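Side-chain contacts in geranyltranstransferase (Stenotrophomonas maltophilia, PDB 7LBJ), which probably joins isoprenoid units into prenyl diphosphates such as farnesyl diphosphate, in a magnesium-dependent reaction: residues V225-D228 with I229-V232; S252-P255 with A256-M260. All coordinates share one frame; numbering follows the deposited sequence.

Contact 1: V225-D228 with I229-V232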
loop_
_atom_site.group_PDB
_atom_site.type_symbol
_atom_site.label_atom_id
_atom_site.label_comp_id
_atom_site.label_asym_id
_atom_site.label_seq_id
_atom_site.Cartn_x
_atom_site.Cartn_y
_atom_site.Cartn_z
ATOM N N VAL A 225 -18.021 14.288 -14.272
ATOM C CA VAL A 225 -19.137 14.720 -15.124
ATOM C C VAL A 225 -18.620 15.131 -16.502
ATOM O O VAL A 225 -19.174 14.738 -17.538
ATOM C CB VAL A 225 -19.916 15.860 -14.444
ATOM C CG1 VAL A 225 -21.019 16.395 -15.363
ATOM C CG2 VAL A 225 -20.522 15.376 -13.113
ATOM N N ARG A 226 -17.536 15.919 -16.535
ATOM C CA ARG A 226 -16.935 16.313 -17.813
ATOM C C ARG A 226 -16.527 15.095 -18.628
ATOM O O ARG A 226 -16.756 15.045 -19.847
ATOM C CB ARG A 226 -15.716 17.216 -17.568
ATOM C CG ARG A 226 -14.952 17.632 -18.844
ATOM C CD ARG A 226 -15.908 18.210 -19.877
ATOM N NE ARG A 226 -15.241 18.829 -21.019
ATOM C CZ ARG A 226 -15.873 19.307 -22.087
ATOM N NH1 ARG A 226 -17.194 19.227 -22.204
ATOM N NH2 ARG A 226 -15.166 19.879 -23.058
ATOM N N ASP A 227 -15.889 14.118 -17.976
ATOM C CA ASP A 227 -15.474 12.898 -18.664
ATOM C C ASP A 227 -16.669 12.204 -19.299
ATOM O O ASP A 227 -16.616 11.788 -20.463
ATOM C CB ASP A 227 -14.767 11.956 -17.685
ATOM C CG ASP A 227 -13.254 12.190 -17.612
ATOM O OD1 ASP A 227 -12.763 13.188 -18.181
ATOM O OD2 ASP A 227 -12.557 11.370 -16.976
ATOM N N ASP A 228 -17.765 12.080 -18.541
ATOM C CA ASP A 228 -18.979 11.466 -19.069
ATOM C C ASP A 228 -19.493 12.211 -20.289
ATOM O O ASP A 228 -19.884 11.591 -21.286
ATOM C CB ASP A 228 -20.067 11.433 -17.998
ATOM C CG ASP A 228 -19.908 10.284 -17.040
ATOM O OD1 ASP A 228 -18.871 9.582 -17.110
ATOM O OD2 ASP A 228 -20.829 10.076 -16.224
ATOM N N ILE A 229 -19.514 13.543 -20.221
ATOM C CA ILE A 229 -19.979 14.329 -21.361
ATOM C C ILE A 229 -19.088 14.089 -22.572
ATOM O O ILE A 229 -19.577 13.917 -23.700
ATOM C CB ILE A 229 -20.056 15.822 -20.986
ATOM C CG1 ILE A 229 -21.210 16.064 -20.012
ATOM C CG2 ILE A 229 -20.251 16.680 -22.234
ATOM C CD1 ILE A 229 -21.116 17.386 -19.283
ATOM N N LEU A 230 -17.770 14.047 -22.357
ATOM C CA LEU A 230 -16.840 13.839 -23.464
ATOM C C LEU A 230 -17.014 12.460 -24.087
ATOM O O LEU A 230 -16.942 12.316 -25.313
ATOM C CB LEU A 230 -15.404 14.019 -22.981
ATOM C CG LEU A 230 -15.006 15.446 -22.626
ATOM C CD1 LEU A 230 -13.642 15.446 -21.954
ATOM C CD2 LEU A 230 -14.998 16.315 -23.871
ATOM N N ASP A 231 -17.226 11.434 -23.254
ATOM C CA ASP A 231 -17.455 10.082 -23.761
ATOM C C ASP A 231 -18.627 10.045 -24.737
ATOM O O ASP A 231 -18.547 9.405 -25.792
ATOM C CB ASP A 231 -17.693 9.117 -22.597
ATOM C CG ASP A 231 -16.416 8.759 -21.862
ATOM O OD1 ASP A 231 -15.315 9.028 -22.389
ATOM O OD2 ASP A 231 -16.512 8.205 -20.747
ATOM N N VAL A 232 -19.721 10.743 -24.415
ATOM C CA VAL A 232 -20.853 10.803 -25.339
ATOM C C VAL A 232 -20.495 11.617 -26.575
ATOM O O VAL A 232 -20.920 11.297 -27.693
ATOM C CB VAL A 232 -22.098 11.373 -24.636
ATOM C CG1 VAL A 232 -23.283 11.383 -25.592
ATOM C CG2 VAL A 232 -22.428 10.568 -23.390
HETATM O O HOH W 1 -16.288 8.981 -18.444
#
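Arg226 and Leu230 meet one turn apart on helix 206-233. Leu230 CD2 lies over the centre of one face of the guanidinium, 3.6 Å from Arg226 CZ. The arginine leaves the helix with CG anti to the backbone N (chi1 177°) and bends at chi2 (51°), which lays its flat end against the leucine. The polar end is held from outside: Arg226 NH2 donates to Arg298 O. On a neighbouring side of the helix, Val225 CG1 touches Ile229 CD1 at 4.0 Å.

The backbone is satisfied as in a regular alpha-helix. Ile229 N donates to Val225 O at 3.0 Å, Leu230 N to Arg226 O and Asp231 N to Asp227 O. Val232 N reaches Asp228 O at a longer 3.2 Å.

The aspartates are satisfied in different ways, and Asp228 and Asp231 share a water. Asp227 OD1 forms a salt bridge with Arg298 NH2. Asp228 OD2 accepts from Phe254 N. Asp228 OD1 takes the water at 3.0 Å and a weak bond from Gln224 NE2. The same water lies 2.4 Å from Asp231 OD2, too short to be trusted as an ordinary water bond. Asp228 OD1 and Asp231 OD2 are 4.5 Å apart, with the water between them.

The run Asp227-Asp228-Ile229-Leu230-Asp231 matches the second aspartate-rich motif, DDxxD, of the family. In relatives this motif takes part in binding magnesium and diphosphate. Asp228 and Asp231 facing one water is consistent with such a role here, though no metal is modelled. The bonds to Arg298 and Phe254 N limit how the carboxylates of Asp227 and Asp228 can turn.

Contact 2: S252-P255 with A256-M260; sequences STFP and ALLGM
This is a helix-capping contact around the short helix 254-258, which lies between helices 206-233 and 260-277 in the chain. Thr253 is the N-cap. With chi1 at 68°, Thr253 OG1 is turned over the start of the helix, where it accepts from Ala256 N at 3.1 Å, with Ala256 CB beside it. Thr253 O takes Leu257 N at 3.0 Å, and Phe254 O takes Leu258 N at 2.8 Å. Pro255 has no N-H to give, which costs nothing in the first turn. Thr253 N is buried with no partner in the model.

At the far end Gly259 leaves helical angles with a positive phi (82°). Its N makes a weak bond to Pro255 O. Gly259 is also the N-cap position of the next helix. The bends at chi2 (56°) and chi3 fold the Met260 chain back, which brings CE to 3.5 Å from Pro255 CB. The two side chains run side by side. Leu258 CD1 approaches the edge of the Phe254 ring, 4.3 Å from Phe254 CD1.

Helix 176-201 packs on Phe254, Leu257 and Leu258. Pro255 also touches Ala263 of helix 260-277, and Met260 touches Val232 of helix 206-233.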
loop_
_atom_site.group_PDB
_atom_site.type_symbol
_atom_site.label_atom_id
_atom_site.label_comp_id
_atom_site.label_asym_id
_atom_site.label_seq_id
_atom_site.Cartn_x
_atom_site.Cartn_y
_atom_site.Cartn_z
ATOM N N SER A 252 -24.261 3.158 -16.377
ATOM C CA SER A 252 -24.876 4.376 -15.859
ATOM C C SER A 252 -23.883 5.535 -15.855
ATOM O O SER A 252 -22.748 5.394 -15.389
ATOM C CB SER A 252 -25.417 4.146 -14.445
ATOM O OG SER A 252 -26.672 3.482 -14.481
ATOM N N THR A 253 -24.316 6.674 -16.390
ATOM C CA THR A 253 -23.505 7.876 -16.524
ATOM C C THR A 253 -24.381 9.078 -16.212
ATOM O O THR A 253 -25.615 8.993 -16.227
ATOM C CB THR A 253 -22.948 8.058 -17.937
ATOM O OG1 THR A 253 -24.032 8.348 -18.832
ATOM C CG2 THR A 253 -22.238 6.799 -18.408
ATOM N N PHE A 254 -23.738 10.211 -15.978
ATOM C CA PHE A 254 -24.542 11.384 -15.673
ATOM C C PHE A 254 -25.374 11.828 -16.874
ATOM O O PHE A 254 -26.547 12.170 -16.683
ATOM C CB PHE A 254 -23.654 12.507 -15.122
ATOM C CG PHE A 254 -23.110 12.203 -13.750
ATOM C CD1 PHE A 254 -23.933 12.279 -12.636
ATOM C CD2 PHE A 254 -21.806 11.777 -13.587
ATOM C CE1 PHE A 254 -23.462 11.973 -11.373
ATOM C CE2 PHE A 254 -21.320 11.463 -12.321
ATOM C CZ PHE A 254 -22.145 11.568 -11.213
ATOM N N PRO A 255 -24.865 11.824 -18.116
ATOM C CA PRO A 255 -25.770 12.174 -19.230
ATOM C C PRO A 255 -26.891 11.173 -19.423
ATOM O O PRO A 255 -27.986 11.566 -19.844
ATOM C CB PRO A 255 -24.847 12.216 -20.456
ATOM C CG PRO A 255 -23.474 12.458 -19.877
ATOM C CD PRO A 255 -23.465 11.723 -18.569
ATOM N N ALA A 256 -26.668 9.886 -19.139
ATOM C CA ALA A 256 -27.754 8.930 -19.337
ATOM C C ALA A 256 -28.848 9.134 -18.302
ATOM O O ALA A 256 -30.039 9.036 -18.620
ATOM C CB ALA A 256 -27.230 7.496 -19.286
ATOM N N LEU A 257 -28.464 9.448 -17.067
ATOM C CA LEU A 257 -29.433 9.579 -15.984
ATOM C C LEU A 257 -30.052 10.967 -15.921
ATOM O O LEU A 257 -31.193 11.111 -15.474
ATOM C CB LEU A 257 -28.764 9.255 -14.652
ATOM C CG LEU A 257 -28.480 7.782 -14.386
ATOM C CD1 LEU A 257 -27.436 7.636 -13.285
ATOM C CD2 LEU A 257 -29.757 7.101 -13.987
ATOM N N LEU A 258 -29.327 11.998 -16.344
ATOM C CA LEU A 258 -29.859 13.353 -16.288
ATOM C C LEU A 258 -30.288 13.887 -17.642
ATOM O O LEU A 258 -30.920 14.944 -17.690
ATOM C CB LEU A 258 -28.824 14.308 -15.693
ATOM C CG LEU A 258 -28.474 14.033 -14.232
ATOM C CD1 LEU A 258 -27.218 14.816 -13.868
ATOM C CD2 LEU A 258 -29.637 14.409 -13.349
ATOM N N GLY A 259 -29.961 13.195 -18.732
ATOM C CA GLY A 259 -30.030 13.826 -20.038
ATOM C C GLY A 259 -28.773 14.638 -20.272
ATOM O O GLY A 259 -28.097 15.040 -19.317
ATOM N N MET A 260 -28.419 14.867 -21.538
ATOM C CA MET A 260 -27.171 15.573 -21.818
ATOM C C MET A 260 -27.236 17.017 -21.327
ATOM O O MET A 260 -26.300 17.507 -20.683
ATOM C CB MET A 260 -26.858 15.510 -23.313
ATOM C CG MET A 260 -25.594 16.244 -23.708
ATOM S SD MET A 260 -24.110 15.701 -22.825
ATOM C CE MET A 260 -24.006 14.025 -23.373
#

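In the fold
From the N terminus, the chain reaches contact 1 near the end of helix 206-233. Residues 235-249 that follow are not modelled. Contact 2 then opens at 252 and leads into helix 260-277. Each contact joins consecutive residues and closes no long loop. They come in series, so neither nests in or crosses the other. The centres of contact 1 and contact 2 are about 9 Å apart, although the unmodelled residues separate them in the chain. The two meet directly: Asp228 CB packs on Pro255 CD at 3.5 Å, and the side chain of Asp228 also touches Thr253. Together they tie the aspartate-rich end of helix 206-233 to helices 176-201 and 260-277.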